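Local coordinates for protein putative solute-binding component of ABC transporter (PDB 4YS6) that probably binds a sugar as the solute-binding component of an ABC transporter, and here holds beta-D-glucose between its two lobes, at residues E154-E159 against G197-K202. Numbering follows the deposited sequence.
Sequences EKLNLE and GVLVVK. With NA (sodium ion), chain F.
Leu-158 meets Leu-199 and Val-198 in the lobe of this periplasmic binding protein that is built on the parallel sheet with strands 165-170 and 199-200. The contact joins the turn after helix 141-155 to the start of edge strand 199-200. It is purely apolar and largely buried.

Both methyls of Leu-158 touch Leu-199, and CD2 also reaches Val-198. Leu-158 CD1 lies 3.9 Å from Leu-199 CD1, and the Leu-158 side chain is roughly perpendicular to that of Leu-199. Leu-158 CD2 lies 3.8 Å from Val-198 CG1, where the two side chains lie alongside each other, pointing opposite ways. In Val-198, CG1 stands anti to the backbone N (chi1 176°), and this is the branch that touches. Leu-156 adds a smaller contact: Leu-156 CD1 sits 3.8 Å from Leu-199 CD2. Leu-199 CD2 is also 4.0 Å from Leu-158 CD2, so one methyl of Leu-199 packs against both leucines of the turn.

Helix 177-195 adds to the cluster: Leu-190 and Tyr-193 touch Leu-158, while Tyr-193 and Val-194 touch Leu-199. Phe-165 and Ile-267 of the sheet pack on Leu-156. Helices 141-155 and 177-195 each end in a Schellman motif, with Asn-157 and Gly-197 as the residues of positive phi.

The motif at Asn-157 also carries a sodium ion, away from the apolar cluster. Its ligands include a water, the backbone O of Glu-154 and the side chain of Asn-157, with Asn-157 OD1 2.4 Å from the sodium.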
ATOM      1  N   GLU A 154      19.128   8.812  -5.521  1.00 12.64           N
ATOM      2  CA  GLU A 154      19.668   9.055  -6.856  1.00 15.46           C
ATOM      3  C   GLU A 154      19.412  10.480  -7.301  1.00 16.38           C
ATOM      4  O   GLU A 154      20.312  11.124  -7.785  1.00 14.45           O
ATOM      5  CB  GLU A 154      19.064   8.094  -7.882  1.00 18.63           C
ATOM      6  CG  GLU A 154      19.787   6.770  -7.987  1.00 47.21           C
ATOM      7  CD  GLU A 154      21.117   6.895  -8.711  1.00 62.38           C
ATOM      8  OE1 GLU A 154      21.380   7.961  -9.304  1.00 61.74           O
ATOM      9  OE2 GLU A 154      21.902   5.926  -8.685  1.00 76.40           O
ATOM     10  N   LYS A 155      18.199  10.992  -7.138  1.00 13.78           N
ATOM     11  CA  LYS A 155      17.872  12.298  -7.707  1.00 13.32           C
ATOM     12  C   LYS A 155      18.484  13.439  -6.902  1.00 13.26           C
ATOM     13  O   LYS A 155      18.733  14.533  -7.444  1.00 14.53           O
ATOM     14  CB  LYS A 155      16.351  12.472  -7.817  1.00 14.50           C
ATOM     15  CG  LYS A 155      15.697  11.657  -8.929  1.00 24.13           C
ATOM     16  CD  LYS A 155      16.258  11.995 -10.293  1.00 32.02           C
ATOM     17  CE  LYS A 155      15.519  11.288 -11.412  1.00 43.63           C
ATOM     18  NZ  LYS A 155      16.251  11.472 -12.687  1.00 49.00           N
ATOM     19  N   LEU A 156      18.763  13.198  -5.624  1.00 12.20           N
ATOM     20  CA  LEU A 156      19.442  14.202  -4.790  1.00 12.47           C
ATOM     21  C   LEU A 156      20.958  14.022  -4.777  1.00 13.42           C
ATOM     22  O   LEU A 156      21.666  14.784  -4.123  1.00 16.79           O
ATOM     23  CB  LEU A 156      18.930  14.161  -3.351  1.00 14.83           C
ATOM     24  CG  LEU A 156      17.478  14.591  -3.123  1.00 16.68           C
ATOM     25  CD1 LEU A 156      17.124  14.493  -1.645  1.00 14.99           C
ATOM     26  CD2 LEU A 156      17.200  15.987  -3.644  1.00 15.58           C
ATOM     27  N   ASN A 157      21.463  13.039  -5.532  1.00 14.13           N
ATOM     28  CA  ASN A 157      22.890  12.787  -5.646  1.00 14.82           C
ATOM     29  C   ASN A 157      23.509  12.599  -4.262  1.00 18.51           C
ATOM     30  O   ASN A 157      24.568  13.145  -3.983  1.00 17.01           O
ATOM     31  CB  ASN A 157      23.639  13.930  -6.348  1.00 16.12           C
ATOM     32  CG  ASN A 157      23.227  14.119  -7.789  1.00 22.94           C
ATOM     33  OD1 ASN A 157      22.641  13.244  -8.400  1.00 25.04           O
ATOM     34  ND2 ASN A 157      23.577  15.266  -8.346  1.00 27.26           N
ATOM     35  N   LEU A 158      22.833  11.864  -3.386  1.00 17.33           N
ATOM     36  CA  LEU A 158      23.314  11.783  -2.009  1.00 16.55           C
ATOM     37  C   LEU A 158      24.669  11.118  -1.883  1.00 22.46           C
ATOM     38  O   LEU A 158      25.378  11.400  -0.933  1.00 22.81           O
ATOM     39  CB  LEU A 158      22.308  11.054  -1.147  1.00 15.06           C
ATOM     40  CG  LEU A 158      20.943  11.733  -1.018  1.00 15.06           C
ATOM     41  CD1 LEU A 158      20.080  10.993  -0.034  1.00 19.38           C
ATOM     42  CD2 LEU A 158      21.020  13.193  -0.614  1.00 19.83           C
ATOM     43  N   GLU A 159      25.056  10.263  -2.824  1.00 20.44           N
ATOM     44  CA  GLU A 159      26.363   9.607  -2.708  1.00 24.05           C
ATOM     45  C   GLU A 159      27.508  10.588  -2.843  1.00 27.83           C
ATOM     46  O   GLU A 159      28.637  10.292  -2.430  1.00 25.93           O
ATOM     47  CB  GLU A 159      26.523   8.507  -3.762  1.00 33.67           C
ATOM     48  CG  GLU A 159      25.718   7.256  -3.445  1.00 47.78           C
ATOM     49  CD  GLU A 159      26.225   6.019  -4.171  1.00 61.74           C
ATOM     50  OE1 GLU A 159      27.044   6.160  -5.106  1.00 70.59           O
ATOM     51  OE2 GLU A 159      25.807   4.903  -3.797  1.00 63.05           O
ATOM     52  N   GLY A 197      23.351  14.416   8.396  1.00 26.05           N
ATOM     53  CA  GLY A 197      23.050  15.828   8.219  1.00 29.52           C
ATOM     54  C   GLY A 197      22.960  16.261   6.764  1.00 27.86           C
ATOM     55  O   GLY A 197      22.882  17.446   6.464  1.00 27.07           O
ATOM     56  N   VAL A 198      22.959  15.299   5.850  1.00 20.68           N
ATOM     57  CA  VAL A 198      22.872  15.603   4.429  1.00 20.24           C
ATOM     58  C   VAL A 198      21.407  15.867   4.071  1.00 18.95           C
ATOM     59  O   VAL A 198      21.107  16.707   3.224  1.00 22.60           O
ATOM     60  CB  VAL A 198      23.419  14.456   3.573  1.00 19.30           C
ATOM     61  CG1 VAL A 198      23.221  14.744   2.118  1.00 24.37           C
ATOM     62  CG2 VAL A 198      24.896  14.208   3.879  1.00 22.94           C
ATOM     63  N   LEU A 199      20.514  15.103   4.696  1.00 18.32           N
ATOM     64  CA  LEU A 199      19.065  15.335   4.653  1.00 15.30           C
ATOM     65  C   LEU A 199      18.601  15.941   5.970  1.00 22.69           C
ATOM     66  O   LEU A 199      18.947  15.454   7.053  1.00 25.50           O
ATOM     67  CB  LEU A 199      18.308  14.041   4.415  1.00 18.42           C
ATOM     68  CG  LEU A 199      18.643  13.351   3.113  1.00 16.04           C
ATOM     69  CD1 LEU A 199      17.958  11.988   3.100  1.00 18.00           C
ATOM     70  CD2 LEU A 199      18.176  14.189   1.945  1.00 19.44           C
ATOM     71  N   VAL A 200      17.833  17.014   5.857  1.00 16.64           N
ATOM     72  CA  VAL A 200      17.302  17.734   7.001  1.00 18.00           C
ATOM     73  C   VAL A 200      15.799  17.701   6.939  1.00 22.72           C
ATOM     74  O   VAL A 200      15.205  18.097   5.939  1.00 22.08           O
ATOM     75  CB  VAL A 200      17.761  19.179   7.007  1.00 20.78           C
ATOM     76  CG1 VAL A 200      16.982  19.990   8.046  1.00 30.10           C
ATOM     77  CG2 VAL A 200      19.260  19.240   7.269  1.00 28.60           C
ATOM     78  N   VAL A 201      15.172  17.249   8.012  1.00 19.04           N
ATOM     79  CA  VAL A 201      13.711  17.232   8.054  1.00 16.38           C
ATOM     80  C   VAL A 201      13.295  18.415   8.911  1.00 22.51           C
ATOM     81  O   VAL A 201      13.386  18.358  10.144  1.00 17.73           O
ATOM     82  CB  VAL A 201      13.176  15.898   8.605  1.00 16.86           C
ATOM     83  CG1 VAL A 201      11.664  15.920   8.680  1.00 17.26           C
ATOM     84  CG2 VAL A 201      13.625  14.739   7.722  1.00 23.29           C
ATOM     85  N   LYS A 202      12.886  19.518   8.277  1.00 18.74           N
ATOM     86  CA  LYS A 202      12.692  20.759   9.022  1.00 19.04           C
ATOM     87  C   LYS A 202      11.597  20.655  10.092  1.00 21.28           C
ATOM     88  O   LYS A 202      11.703  21.275  11.150  1.00 22.82           O
ATOM     89  CB  LYS A 202      12.358  21.937   8.090  1.00 26.33           C
ATOM     90  CG  LYS A 202      13.508  22.398   7.218  1.00 31.12           C
ATOM     91  CD  LYS A 202      13.834  23.884   7.422  1.00 41.83           C
ATOM     92  CE  LYS A 202      12.619  24.782   7.213  1.00 47.95           C
ATOM     93  NZ  LYS A 202      12.855  26.251   7.426  1.00 44.59           N
TER
HETATM   94 NA    NA F 405      22.184  11.039  -9.203  1.00 36.81          NA
HETATM   95  O   HOH W   1      24.114  11.247 -10.582  1.00 56.11           O